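Probable porin (Pseudomonas aeruginosa, PDB 4FSO) probably forms a diffusion channel for small solutes across the outer membrane, as a beta-barrel porin of the OprD family. Local coordinates at residues M126-Y131 with Q209-G214; Q173-H178 with G213-V218; N217-R222 with S287-D292; N259-L264 with P296-Y301. One frame throughout, in Å; residues are numbered along the deposited sequence.

Overall arrangement
Four contacts pin loops folded into the barrel onto its wall. Interaction 1 closes the span from 126-131, at the end of strand 121-126, to strand 206-215. Interaction 2 opens inside that span, in the loop after strand 154-165, and ends slightly beyond it on the same hairpin, so the two overlap rather than nest. Interaction 3 starts there, at the turn into strand 219-231, and reaches the long loop between strands 273-283 and 313-322, which holds the short strand 294-295 paired with 129-131. Interaction 4 crosses it, from strand 258-270 to 296-301, further along that loop. The loops also meet inside the barrel, H178 bonding with Y290 and P127 packing on Y297.

Interaction 1. Residues M126-Y131 with Q209-G214; sequences MPLLKY and QYAQGG
L128 pushes the fork of its side chain against the backbone and methyl of strand 209-214. Its CD2 lies 3.6 Å from Q212 N and 4.0 Å from A211 CB, while the other branch, CD1, comes within 4.1 Å of A211 CB. L128 CD2 also lies 3.9 Å from G213 N, where the strand has no side chain. Beside this, P127 touches the amide end of Q209 with one corner of its ring, CG 4.1 Å from Q209 NE2. Q209 keeps CG beside its backbone N (chi1 -67°) and then runs extended, which carries the amide to the proline; OE1 is bonded to Y223 OH and NE2 to D199, and these bonds fix the amide's rotation. No hydrogen bond joins the two segments; the contact is van der Waals packing. P127 and L128 are the corners of a type I turn from M126 to L129, across which M126 N bonds to L129 O at 2.9 Å. The turn links strand 121-126 to the short strand 129-131 inside the barrel, and its tip faces the wall where strand 206-215 runs between strands 193-203 and 219-231; Q197 and Y223 of those neighbours also touch P127.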
loop_
_atom_site.group_PDB
_atom_site.type_symbol
_atom_site.label_atom_id
_atom_site.label_comp_id
_atom_site.label_asym_id
_atom_site.label_seq_id
_atom_site.Cartn_x
_atom_site.Cartn_y
_atom_site.Cartn_z
ATOM N N MET A 126 -1.889 3.752 5.774
ATOM C CA MET A 126 -3.236 3.686 6.358
ATOM C C MET A 126 -4.274 3.426 5.248
ATOM O O MET A 126 -3.990 3.675 4.087
ATOM C CB MET A 126 -3.535 4.999 7.099
ATOM C CG MET A 126 -3.213 6.268 6.295
ATOM S SD MET A 126 -4.236 7.658 6.776
ATOM C CE MET A 126 -5.898 6.894 6.705
ATOM N N PRO A 127 -5.478 2.932 5.598
ATOM C CA PRO A 127 -6.482 2.557 4.578
ATOM C C PRO A 127 -6.797 3.598 3.490
ATOM O O PRO A 127 -7.007 3.209 2.343
ATOM C CB PRO A 127 -7.731 2.255 5.424
ATOM C CG PRO A 127 -7.144 1.703 6.685
ATOM C CD PRO A 127 -5.968 2.623 6.953
ATOM N N LEU A 128 -6.827 4.885 3.833
ATOM C CA LEU A 128 -7.117 5.921 2.849
ATOM C C LEU A 128 -5.860 6.293 2.028
ATOM O O LEU A 128 -5.956 6.864 0.934
ATOM C CB LEU A 128 -7.759 7.134 3.541
ATOM C CG LEU A 128 -9.288 7.185 3.788
ATOM C CD1 LEU A 128 -9.944 5.844 3.963
ATOM C CD2 LEU A 128 -9.605 8.023 4.997
ATOM N N LEU A 129 -4.684 5.942 2.552
ATOM C CA LEU A 129 -3.414 6.169 1.856
ATOM C C LEU A 129 -2.335 5.122 2.241
ATOM O O LEU A 129 -1.655 5.249 3.273
ATOM C CB LEU A 129 -2.903 7.606 2.106
ATOM C CG LEU A 129 -1.953 8.294 1.096
ATOM C CD1 LEU A 129 -1.437 9.623 1.640
ATOM C CD2 LEU A 129 -0.765 7.438 0.645
ATOM N N LYS A 130 -2.191 4.082 1.427
ATOM C CA LYS A 130 -1.079 3.135 1.592
ATOM C C LYS A 130 0.039 3.717 0.791
ATOM O O LYS A 130 -0.108 3.838 -0.417
ATOM C CB LYS A 130 -1.384 1.761 0.968
ATOM C CG LYS A 130 -2.449 0.957 1.658
ATOM C CD LYS A 130 -2.153 0.804 3.143
ATOM C CE LYS A 130 -1.215 -0.358 3.473
ATOM N NZ LYS A 130 -1.206 -0.607 4.964
ATOM N N TYR A 131 1.153 4.077 1.409
ATOM C CA TYR A 131 2.254 4.573 0.588
ATOM C C TYR A 131 2.755 3.408 -0.273
ATOM O O TYR A 131 2.755 2.216 0.147
ATOM C CB TYR A 131 3.384 5.182 1.422
ATOM C CG TYR A 131 4.389 4.164 1.913
ATOM C CD1 TYR A 131 4.012 3.178 2.810
ATOM C CD2 TYR A 131 5.715 4.190 1.477
ATOM C CE1 TYR A 131 4.910 2.246 3.255
ATOM C CE2 TYR A 131 6.629 3.263 1.925
ATOM C CZ TYR A 131 6.214 2.290 2.817
ATOM O OH TYR A 131 7.087 1.340 3.290
ATOM N N GLN A 209 -12.325 -0.991 12.223
ATOM C CA GLN A 209 -11.696 0.195 11.690
ATOM C C GLN A 209 -12.682 1.114 11.007
ATOM O O GLN A 209 -13.393 0.708 10.100
ATOM C CB GLN A 209 -10.660 -0.194 10.660
ATOM C CG GLN A 209 -9.462 -0.927 11.174
ATOM C CD GLN A 209 -8.389 -1.014 10.090
ATOM O OE1 GLN A 209 -8.575 -1.669 9.053
ATOM N NE2 GLN A 209 -7.278 -0.317 10.307
ATOM N N TYR A 210 -12.705 2.367 11.421
ATOM C CA TYR A 210 -13.438 3.342 10.664
ATOM C C TYR A 210 -12.464 4.433 10.269
ATOM O O TYR A 210 -11.599 4.799 11.053
ATOM C CB TYR A 210 -14.605 3.933 11.474
ATOM C CG TYR A 210 -15.307 5.031 10.712
ATOM C CD1 TYR A 210 -16.110 4.728 9.618
ATOM C CD2 TYR A 210 -15.130 6.362 11.044
ATOM C CE1 TYR A 210 -16.720 5.711 8.884
ATOM C CE2 TYR A 210 -15.738 7.365 10.305
ATOM C CZ TYR A 210 -16.538 7.027 9.231
ATOM O OH TYR A 210 -17.169 7.998 8.498
ATOM N N ALA A 211 -12.608 4.950 9.054
ATOM C CA ALA A 211 -11.811 6.085 8.617
ATOM C C ALA A 211 -12.567 6.972 7.606
ATOM O O ALA A 211 -13.508 6.535 6.945
ATOM C CB ALA A 211 -10.439 5.620 8.065
ATOM N N GLN A 212 -12.129 8.219 7.486
ATOM C CA GLN A 212 -12.889 9.229 6.768
ATOM C C GLN A 212 -11.965 10.345 6.314
ATOM O O GLN A 212 -11.030 10.717 7.031
ATOM C CB GLN A 212 -13.950 9.771 7.701
ATOM C CG GLN A 212 -14.631 11.007 7.266
ATOM C CD GLN A 212 -15.898 11.216 8.062
ATOM O OE1 GLN A 212 -16.285 10.360 8.862
ATOM N NE2 GLN A 212 -16.557 12.347 7.848
ATOM N N GLY A 213 -12.199 10.869 5.117
ATOM C CA GLY A 213 -11.386 11.981 4.648
ATOM C C GLY A 213 -11.484 12.101 3.150
ATOM O O GLY A 213 -12.406 11.578 2.537
ATOM N N GLY A 214 -10.530 12.782 2.543
ATOM C CA GLY A 214 -10.492 12.822 1.098
ATOM C C GLY A 214 -9.587 13.911 0.604
ATOM O O GLY A 214 -9.015 14.667 1.391
#

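Interaction 2. Residues Q173-H178 with G213-V218; sequences QDIRLH and GGLRNV
L215 points from the end of its strand into the concave side of the I175-L177 backbone and divides its two methyls between neighbours. CD1 meets the branch of I175, 4.0 Å from I175 CG2, and CD2 rests over the peptide link that follows R176, 4.0 Å from L177 N. The I175 and L215 side chains approach at a slant, methyl against methyl. CG anti to the backbone N (chi1 -172°) sets the L215 fork against I175 and the R176-L177 peptide. A second pair lies alongside: V218 CG1 faces the fork of L177, nearly equidistant from its methyls, 4.0 Å from L177 CD1 and 4.1 Å from L177 CD2. L215 and V218 stand together because they are the ends of the tight turn of a beta hairpin, joining strands 206-215 and 219-231 and closed by V218 N to L215 O at 3.0 Å. In a porin barrel of this family, such a hairpin forms part of the wall, and the loop after strand 154-165, probably the inward-folded loop 4 of OprD relatives, packs against it here. R176, whose CB points away from the hairpin, forms a salt bridge with D187, and its NH1 makes a weak bond to D174 O. Beyond L177, the H178 ring stacks on Y290, and the disulfide C179-C186 follows directly in the same loop.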
loop_
_atom_site.group_PDB
_atom_site.type_symbol
_atom_site.label_atom_id
_atom_site.label_comp_id
_atom_site.label_asym_id
_atom_site.label_seq_id
_atom_site.Cartn_x
_atom_site.Cartn_y
_atom_site.Cartn_z
ATOM N N GLN A 173 5.478 18.557 -5.311
ATOM C CA GLN A 173 4.301 19.216 -5.870
ATOM C C GLN A 173 3.001 18.975 -5.102
ATOM O O GLN A 173 3.001 18.535 -3.951
ATOM C CB GLN A 173 4.114 18.757 -7.313
ATOM C CG GLN A 173 4.177 17.247 -7.462
ATOM C CD GLN A 173 3.912 16.789 -8.883
ATOM O OE1 GLN A 173 4.225 17.499 -9.846
ATOM N NE2 GLN A 173 3.325 15.598 -9.025
ATOM N N ASP A 174 1.890 19.259 -5.772
ATOM C CA ASP A 174 0.567 19.137 -5.171
ATOM C C ASP A 174 -0.119 17.789 -5.376
ATOM O O ASP A 174 0.007 17.169 -6.434
ATOM C CB ASP A 174 -0.343 20.242 -5.667
ATOM C CG ASP A 174 -1.208 20.769 -4.577
ATOM O OD1 ASP A 174 -1.640 19.938 -3.734
ATOM O OD2 ASP A 174 -1.426 21.999 -4.547
ATOM N N ILE A 175 -0.874 17.368 -4.362
ATOM C CA ILE A 175 -1.408 16.008 -4.287
ATOM C C ILE A 175 -2.429 15.683 -5.383
ATOM O O ILE A 175 -3.265 16.500 -5.748
ATOM C CB ILE A 175 -1.986 15.751 -2.911
ATOM C CG1 ILE A 175 -0.971 16.186 -1.851
ATOM C CG2 ILE A 175 -2.409 14.301 -2.761
ATOM C CD1 ILE A 175 -1.103 15.458 -0.503
ATOM N N ARG A 176 -2.331 14.475 -5.907
ATOM C CA ARG A 176 -2.979 14.117 -7.151
ATOM C C ARG A 176 -3.828 12.899 -7.010
ATOM O O ARG A 176 -3.541 11.983 -6.237
ATOM C CB ARG A 176 -1.933 13.793 -8.213
ATOM C CG ARG A 176 -1.523 14.949 -9.046
ATOM C CD ARG A 176 -0.177 14.705 -9.672
ATOM N NE ARG A 176 0.147 15.785 -10.600
ATOM C CZ ARG A 176 0.473 17.026 -10.234
ATOM N NH1 ARG A 176 0.524 17.371 -8.944
ATOM N NH2 ARG A 176 0.748 17.932 -11.168
ATOM N N LEU A 177 -4.871 12.899 -7.816
ATOM C CA LEU A 177 -5.731 11.769 -7.973
ATOM C C LEU A 177 -5.003 10.782 -8.865
ATOM O O LEU A 177 -4.439 11.153 -9.899
ATOM C CB LEU A 177 -7.009 12.229 -8.650
ATOM C CG LEU A 177 -8.031 11.130 -8.867
ATOM C CD1 LEU A 177 -8.606 10.679 -7.542
ATOM C CD2 LEU A 177 -9.091 11.666 -9.771
ATOM N N HIS A 178 -5.000 9.518 -8.463
ATOM C CA HIS A 178 -4.417 8.494 -9.303
ATOM C C HIS A 178 -5.259 8.404 -10.570
ATOM O O HIS A 178 -6.497 8.479 -10.526
ATOM C CB HIS A 178 -4.393 7.153 -8.588
ATOM C CG HIS A 178 -3.835 6.044 -9.431
ATOM N ND1 HIS A 178 -4.636 5.151 -10.110
ATOM C CD2 HIS A 178 -2.557 5.713 -9.722
ATOM C CE1 HIS A 178 -3.868 4.303 -10.774
ATOM N NE2 HIS A 178 -2.608 4.620 -10.558
ATOM N N GLY A 213 -12.199 10.869 5.117
ATOM C CA GLY A 213 -11.386 11.981 4.648
ATOM C C GLY A 213 -11.484 12.101 3.150
ATOM O O GLY A 213 -12.406 11.578 2.537
ATOM N N GLY A 214 -10.530 12.782 2.543
ATOM C CA GLY A 214 -10.492 12.822 1.098
ATOM C C GLY A 214 -9.587 13.911 0.604
ATOM O O GLY A 214 -9.015 14.667 1.391
ATOM N N LEU A 215 -9.463 13.973 -0.716
ATOM C CA LEU A 215 -8.731 15.032 -1.397
ATOM C C LEU A 215 -9.712 16.185 -1.597
ATOM O O LEU A 215 -10.712 16.017 -2.305
ATOM C CB LEU A 215 -8.214 14.508 -2.747
ATOM C CG LEU A 215 -7.263 15.367 -3.581
ATOM C CD1 LEU A 215 -6.046 15.888 -2.785
ATOM C CD2 LEU A 215 -6.805 14.560 -4.793
ATOM N N ARG A 216 -9.449 17.325 -0.948
ATOM C CA ARG A 216 -10.333 18.491 -1.004
ATOM C C ARG A 216 -10.534 18.973 -2.447
ATOM O O ARG A 216 -9.562 19.230 -3.158
ATOM C CB ARG A 216 -9.794 19.624 -0.113
ATOM C CG ARG A 216 -10.685 20.887 0.021
ATOM N N ASN A 217 -11.799 19.071 -2.861
ATOM C CA ASN A 217 -12.210 19.444 -4.230
ATOM C C ASN A 217 -12.059 18.368 -5.286
ATOM O O ASN A 217 -12.095 18.642 -6.480
ATOM C CB ASN A 217 -11.607 20.771 -4.701
ATOM C CG ASN A 217 -12.295 21.962 -4.060
ATOM O OD1 ASN A 217 -13.514 21.954 -3.845
ATOM N ND2 ASN A 217 -11.517 22.974 -3.720
ATOM N N VAL A 218 -11.913 17.133 -4.840
ATOM C CA VAL A 218 -11.895 16.023 -5.754
ATOM C C VAL A 218 -12.902 15.021 -5.235
ATOM O O VAL A 218 -13.885 14.702 -5.914
ATOM C CB VAL A 218 -10.500 15.399 -5.814
ATOM C CG1 VAL A 218 -10.467 14.145 -6.744
ATOM C CG2 VAL A 218 -9.492 16.456 -6.241
#

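Interaction 3. Residues N217-R222 with S287-D292; sequences NVYRQR and SMPYLD
Y219 and P289 bring 217-222, at the start of a wall strand, and the irregular loop 287-292 nearest together, their CA atoms 7.8 Å apart and no backbone hydrogen bond between the segments. The pyrrolidine ring of P289 covers one face of the Y219 ring in a CH-pi contact: P289 CB lies 4.0 Å from the ring centroid and 12° off the normal, while P289 CG sits 4.0 Å from Y219 CD1. Y219 holds CG between its backbone N and carbonyl carbon (chi1 79°), which leaves the ring lying across the proline. Its hydroxyl end continues along the loop to L291, with Y219 OH 3.6 Å from L291 CD2. Two residues on, Q221 reaches out extended and donates from NE2 to P289 O at 3.0 Å. The N-H...O angle is 161°; the acceptor lies close to the amide plane of Q221, though the donor is tilted from the carbonyl plane of P289. The loop lies between strands 273-283 and 313-322, consistent with the inward-folded loop 7 that, with loop 3, narrows the pore in OprD-family barrels. Along the wall strand Y219 and Q221 turn toward the loop, whereas R220 between them is directed away and forms a salt bridge with E247. Q221 NE2 also bonds S246 OG, so it is gripped from loop and wall, which limits the amide's rotation. The M288 side chain crosses that of Q221 at about a right angle, with M288 CE 3.8 Å from Q221 NE2. Y290 turns from the strand and bonds through OH to D306, its side chain about 5 Å from a bound calcium ion.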
loop_
_atom_site.group_PDB
_atom_site.type_symbol
_atom_site.label_atom_id
_atom_site.label_comp_id
_atom_site.label_asym_id
_atom_site.label_seq_id
_atom_site.Cartn_x
_atom_site.Cartn_y
_atom_site.Cartn_z
ATOM N N ASN A 217 -11.799 19.071 -2.861
ATOM C CA ASN A 217 -12.210 19.444 -4.230
ATOM C C ASN A 217 -12.059 18.368 -5.286
ATOM O O ASN A 217 -12.095 18.642 -6.480
ATOM C CB ASN A 217 -11.607 20.771 -4.701
ATOM C CG ASN A 217 -12.295 21.962 -4.060
ATOM O OD1 ASN A 217 -13.514 21.954 -3.845
ATOM N ND2 ASN A 217 -11.517 22.974 -3.720
ATOM N N VAL A 218 -11.913 17.133 -4.840
ATOM C CA VAL A 218 -11.895 16.023 -5.754
ATOM C C VAL A 218 -12.902 15.021 -5.235
ATOM O O VAL A 218 -13.885 14.702 -5.914
ATOM C CB VAL A 218 -10.500 15.399 -5.814
ATOM C CG1 VAL A 218 -10.467 14.145 -6.744
ATOM C CG2 VAL A 218 -9.492 16.456 -6.241
ATOM N N TYR A 219 -12.665 14.542 -4.019
ATOM C CA TYR A 219 -13.412 13.397 -3.513
ATOM C C TYR A 219 -13.381 13.272 -2.017
ATOM O O TYR A 219 -12.411 13.666 -1.347
ATOM C CB TYR A 219 -12.945 12.063 -4.164
ATOM C CG TYR A 219 -11.653 11.416 -3.619
ATOM C CD1 TYR A 219 -11.674 10.592 -2.497
ATOM C CD2 TYR A 219 -10.427 11.592 -4.269
ATOM C CE1 TYR A 219 -10.518 9.996 -2.022
ATOM C CE2 TYR A 219 -9.249 10.981 -3.807
ATOM C CZ TYR A 219 -9.297 10.187 -2.684
ATOM O OH TYR A 219 -8.129 9.603 -2.210
ATOM N N ARG A 220 -14.467 12.710 -1.507
ATOM C CA ARG A 220 -14.525 12.247 -0.134
ATOM C C ARG A 220 -14.691 10.719 -0.123
ATOM O O ARG A 220 -15.278 10.122 -1.034
ATOM C CB ARG A 220 -15.630 12.972 0.660
ATOM C CG ARG A 220 -16.988 13.056 -0.023
ATOM C CD ARG A 220 -18.026 13.828 0.837
ATOM N NE ARG A 220 -17.931 15.292 0.716
ATOM C CZ ARG A 220 -18.874 16.076 0.189
ATOM N NH1 ARG A 220 -20.006 15.553 -0.270
ATOM N NH2 ARG A 220 -18.688 17.391 0.124
ATOM N N GLN A 221 -14.157 10.100 0.915
ATOM C CA GLN A 221 -14.103 8.669 1.004
ATOM C C GLN A 221 -14.281 8.224 2.468
ATOM O O GLN A 221 -13.656 8.772 3.373
ATOM C CB GLN A 221 -12.754 8.210 0.423
ATOM C CG GLN A 221 -12.568 6.710 0.271
ATOM C CD GLN A 221 -11.350 6.372 -0.600
ATOM O OE1 GLN A 221 -10.236 6.182 -0.102
ATOM N NE2 GLN A 221 -11.567 6.303 -1.906
ATOM N N ARG A 222 -15.142 7.242 2.690
ATOM C CA ARG A 222 -15.298 6.626 3.999
ATOM C C ARG A 222 -14.811 5.186 3.914
ATOM O O ARG A 222 -14.809 4.570 2.835
ATOM C CB ARG A 222 -16.767 6.602 4.435
ATOM C CG ARG A 222 -17.433 7.952 4.618
ATOM C CD ARG A 222 -18.822 7.785 5.263
ATOM N NE ARG A 222 -19.838 7.279 4.337
ATOM C CZ ARG A 222 -20.869 6.509 4.689
ATOM N NH1 ARG A 222 -21.030 6.120 5.952
ATOM N NH2 ARG A 222 -21.738 6.116 3.768
ATOM N N SER A 287 -14.673 4.240 -10.968
ATOM C CA SER A 287 -13.676 3.382 -10.337
ATOM C C SER A 287 -13.453 3.890 -8.905
ATOM O O SER A 287 -13.888 4.986 -8.563
ATOM C CB SER A 287 -12.357 3.419 -11.135
ATOM O OG SER A 287 -11.663 4.658 -10.974
ATOM N N MET A 288 -12.784 3.107 -8.068
ATOM C CA MET A 288 -12.417 3.587 -6.735
ATOM C C MET A 288 -11.279 4.623 -6.793
ATOM O O MET A 288 -10.215 4.369 -7.344
ATOM C CB MET A 288 -12.059 2.437 -5.797
ATOM C CG MET A 288 -11.710 2.933 -4.416
ATOM S SD MET A 288 -10.902 1.709 -3.370
ATOM C CE MET A 288 -10.248 2.773 -2.100
ATOM N N PRO A 289 -11.514 5.818 -6.241
ATOM C CA PRO A 289 -10.442 6.814 -6.333
ATOM C C PRO A 289 -9.345 6.602 -5.271
ATOM O O PRO A 289 -9.603 6.090 -4.196
ATOM C CB PRO A 289 -11.188 8.136 -6.090
ATOM C CG PRO A 289 -12.319 7.754 -5.181
ATOM C CD PRO A 289 -12.742 6.361 -5.625
ATOM N N TYR A 290 -8.123 6.994 -5.585
ATOM C CA TYR A 290 -7.077 7.040 -4.583
ATOM C C TYR A 290 -5.951 7.936 -5.043
ATOM O O TYR A 290 -5.962 8.406 -6.184
ATOM C CB TYR A 290 -6.550 5.656 -4.238
ATOM C CG TYR A 290 -6.129 4.785 -5.404
ATOM C CD1 TYR A 290 -7.076 4.092 -6.149
ATOM C CD2 TYR A 290 -4.777 4.599 -5.721
ATOM C CE1 TYR A 290 -6.708 3.262 -7.184
ATOM C CE2 TYR A 290 -4.388 3.763 -6.775
ATOM C CZ TYR A 290 -5.369 3.093 -7.498
ATOM O OH TYR A 290 -5.043 2.249 -8.536
ATOM N N LEU A 291 -4.990 8.177 -4.149
ATOM C CA LEU A 291 -3.896 9.122 -4.416
ATOM C C LEU A 291 -2.775 8.544 -5.293
ATOM O O LEU A 291 -2.358 7.384 -5.136
ATOM C CB LEU A 291 -3.288 9.621 -3.105
ATOM C CG LEU A 291 -4.297 10.318 -2.209
ATOM C CD1 LEU A 291 -3.585 10.917 -1.002
ATOM C CD2 LEU A 291 -5.090 11.364 -3.020
ATOM N N ASP A 292 -2.308 9.361 -6.232
ATOM C CA ASP A 292 -1.081 9.064 -6.941
ATOM C C ASP A 292 0.034 8.915 -5.892
ATOM O O ASP A 292 0.173 9.757 -4.997
ATOM C CB ASP A 292 -0.767 10.201 -7.902
ATOM C CG ASP A 292 0.069 9.756 -9.069
ATOM O OD1 ASP A 292 0.609 8.642 -9.020
ATOM O OD2 ASP A 292 0.182 10.518 -10.048
#

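Interaction 4. Residues N259-L264 with P296-Y301; sequences NRALSL and PYLANY
S263, a side chain of the barrel wall, takes the place of a backbone partner for the loop: its OG accepts the backbone N-H of A299 at 3.1 Å (OG to A299 N), with a nearly straight N-H...O angle of 163°. It is the sole hydrogen bond between strand 259-264 and segment 296-301. The hydroxyl reaches the loop because OG lies between the backbone N and the carbonyl carbon (chi1 79°). The backbones are close here, S263 CA and A299 CA standing 5.6 Å apart, and A299 CB settles beside the serine, 3.6 Å from S263 CB. L298 adds the apolar half of the contact: its CD2 reaches 4.1 Å to A261 CB and lies as far from S263 OG, so one methyl bridges the two inward-pointing positions of the strand. A type I turn from L298 to Y301, with Y301 N bonded to L298 O at 3.2 Å, offers A299 at its corner. Further bonds secure the turn to the wall, as N300 is held through its side chain by S314 and Q316 and through its backbone N by Q280. On the strand, L262 and L264 point away from the loop, the latter about 4 Å from a bound detergent molecule. A loop on the inner side and detergent on the outer one are consistent with a porin wall carrying an inward-folded loop, probably loop 7 of OprD-type channels.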
loop_
_atom_site.group_PDB
_atom_site.type_symbol
_atom_site.label_atom_id
_atom_site.label_comp_id
_atom_site.label_asym_id
_atom_site.label_seq_id
_atom_site.Cartn_x
_atom_site.Cartn_y
_atom_site.Cartn_z
ATOM N N ASN A 259 -18.665 5.564 -6.113
ATOM C CA ASN A 259 -18.104 4.244 -5.960
ATOM C C ASN A 259 -18.233 3.626 -4.593
ATOM O O ASN A 259 -17.889 4.212 -3.590
ATOM C CB ASN A 259 -16.618 4.240 -6.367
ATOM C CG ASN A 259 -15.987 2.875 -6.237
ATOM O OD1 ASN A 259 -16.121 2.064 -7.124
ATOM N ND2 ASN A 259 -15.318 2.612 -5.126
ATOM N N ARG A 260 -18.665 2.383 -4.580
ATOM C CA ARG A 260 -18.481 1.554 -3.408
ATOM C C ARG A 260 -17.540 0.393 -3.728
ATOM O O ARG A 260 -17.697 -0.310 -4.729
ATOM C CB ARG A 260 -19.842 1.118 -2.812
ATOM C CG ARG A 260 -20.500 2.295 -2.105
ATOM C CD ARG A 260 -21.998 2.303 -2.178
ATOM N NE ARG A 260 -22.560 2.215 -3.533
ATOM C CZ ARG A 260 -22.440 3.141 -4.480
ATOM N NH1 ARG A 260 -21.725 4.244 -4.274
ATOM N NH2 ARG A 260 -23.034 2.953 -5.643
ATOM N N ALA A 261 -16.520 0.235 -2.893
ATOM C CA ALA A 261 -15.570 -0.844 -3.076
ATOM C C ALA A 261 -15.605 -1.802 -1.893
ATOM O O ALA A 261 -15.391 -1.414 -0.744
ATOM C CB ALA A 261 -14.183 -0.295 -3.279
ATOM N N LEU A 262 -15.880 -3.062 -2.191
ATOM C CA LEU A 262 -15.865 -4.083 -1.169
ATOM C C LEU A 262 -14.833 -5.154 -1.485
ATOM O O LEU A 262 -14.751 -5.637 -2.606
ATOM C CB LEU A 262 -17.256 -4.697 -1.037
ATOM C CG LEU A 262 -17.415 -5.749 0.055
ATOM C CD1 LEU A 262 -16.756 -5.294 1.319
ATOM C CD2 LEU A 262 -18.892 -6.030 0.307
ATOM N N SER A 263 -14.021 -5.510 -0.502
ATOM C CA SER A 263 -13.185 -6.691 -0.656
ATOM C C SER A 263 -13.119 -7.505 0.600
ATOM O O SER A 263 -13.180 -6.995 1.735
ATOM C CB SER A 263 -11.770 -6.377 -1.166
ATOM O OG SER A 263 -10.917 -5.889 -0.147
ATOM N N LEU A 264 -12.988 -8.797 0.373
ATOM C CA LEU A 264 -12.921 -9.755 1.449
ATOM C C LEU A 264 -11.830 -10.773 1.119
ATOM O O LEU A 264 -11.818 -11.395 0.046
ATOM C CB LEU A 264 -14.273 -10.429 1.619
ATOM C CG LEU A 264 -14.335 -11.640 2.540
ATOM C CD1 LEU A 264 -14.029 -11.253 3.988
ATOM C CD2 LEU A 264 -15.710 -12.235 2.411
ATOM N N PRO A 296 -4.393 1.235 -3.869
ATOM C CA PRO A 296 -5.680 1.059 -3.204
ATOM C C PRO A 296 -5.591 -0.152 -2.277
ATOM O O PRO A 296 -5.055 -1.199 -2.623
ATOM C CB PRO A 296 -6.636 0.812 -4.368
ATOM C CG PRO A 296 -5.776 0.174 -5.426
ATOM C CD PRO A 296 -4.414 0.783 -5.274
ATOM N N TYR A 297 -6.116 0.012 -1.079
ATOM C CA TYR A 297 -6.040 -0.999 -0.040
ATOM C C TYR A 297 -7.117 -2.065 -0.241
ATOM O O TYR A 297 -8.067 -2.165 0.537
ATOM C CB TYR A 297 -6.233 -0.291 1.290
ATOM C CG TYR A 297 -5.897 -1.072 2.517
ATOM C CD1 TYR A 297 -4.735 -1.822 2.601
ATOM C CD2 TYR A 297 -6.732 -1.024 3.623
ATOM C CE1 TYR A 297 -4.429 -2.526 3.745
ATOM C CE2 TYR A 297 -6.439 -1.723 4.774
ATOM C CZ TYR A 297 -5.285 -2.470 4.837
ATOM O OH TYR A 297 -4.999 -3.151 5.997
ATOM N N LEU A 298 -6.979 -2.850 -1.299
ATOM C CA LEU A 298 -7.986 -3.858 -1.634
ATOM C C LEU A 298 -7.368 -5.250 -1.710
ATOM O O LEU A 298 -6.189 -5.383 -1.994
ATOM C CB LEU A 298 -8.657 -3.503 -2.963
ATOM C CG LEU A 298 -9.462 -2.201 -2.961
ATOM C CD1 LEU A 298 -9.693 -1.718 -4.396
ATOM C CD2 LEU A 298 -10.820 -2.392 -2.203
ATOM N N ALA A 299 -8.175 -6.276 -1.464
ATOM C CA ALA A 299 -7.740 -7.674 -1.532
ATOM C C ALA A 299 -7.140 -8.082 -2.867
ATOM O O ALA A 299 -6.218 -8.910 -2.906
ATOM C CB ALA A 299 -8.892 -8.608 -1.186
ATOM N N ASN A 300 -7.682 -7.531 -3.954
ATOM C CA ASN A 300 -7.177 -7.865 -5.281
ATOM C C ASN A 300 -6.223 -6.823 -5.874
ATOM O O ASN A 300 -6.088 -6.707 -7.095
ATOM C CB ASN A 300 -8.319 -8.211 -6.249
ATOM C CG ASN A 300 -9.123 -9.407 -5.787
ATOM O OD1 ASN A 300 -8.759 -10.079 -4.822
ATOM N ND2 ASN A 300 -10.227 -9.689 -6.483
ATOM N N TYR A 301 -5.562 -6.060 -5.015
ATOM C CA TYR A 301 -4.459 -5.242 -5.511
ATOM C C TYR A 301 -3.256 -6.126 -5.787
ATOM O O TYR A 301 -2.652 -6.667 -4.874
ATOM C CB TYR A 301 -4.047 -4.126 -4.557
ATOM C CG TYR A 301 -2.826 -3.413 -5.099
ATOM C CD1 TYR A 301 -2.875 -2.757 -6.330
ATOM C CD2 TYR A 301 -1.616 -3.440 -4.421
ATOM C CE1 TYR A 301 -1.759 -2.123 -6.848
ATOM C CE2 TYR A 301 -0.493 -2.800 -4.932
ATOM C CZ TYR A 301 -0.568 -2.137 -6.144
ATOM O OH TYR A 301 0.556 -1.494 -6.658
#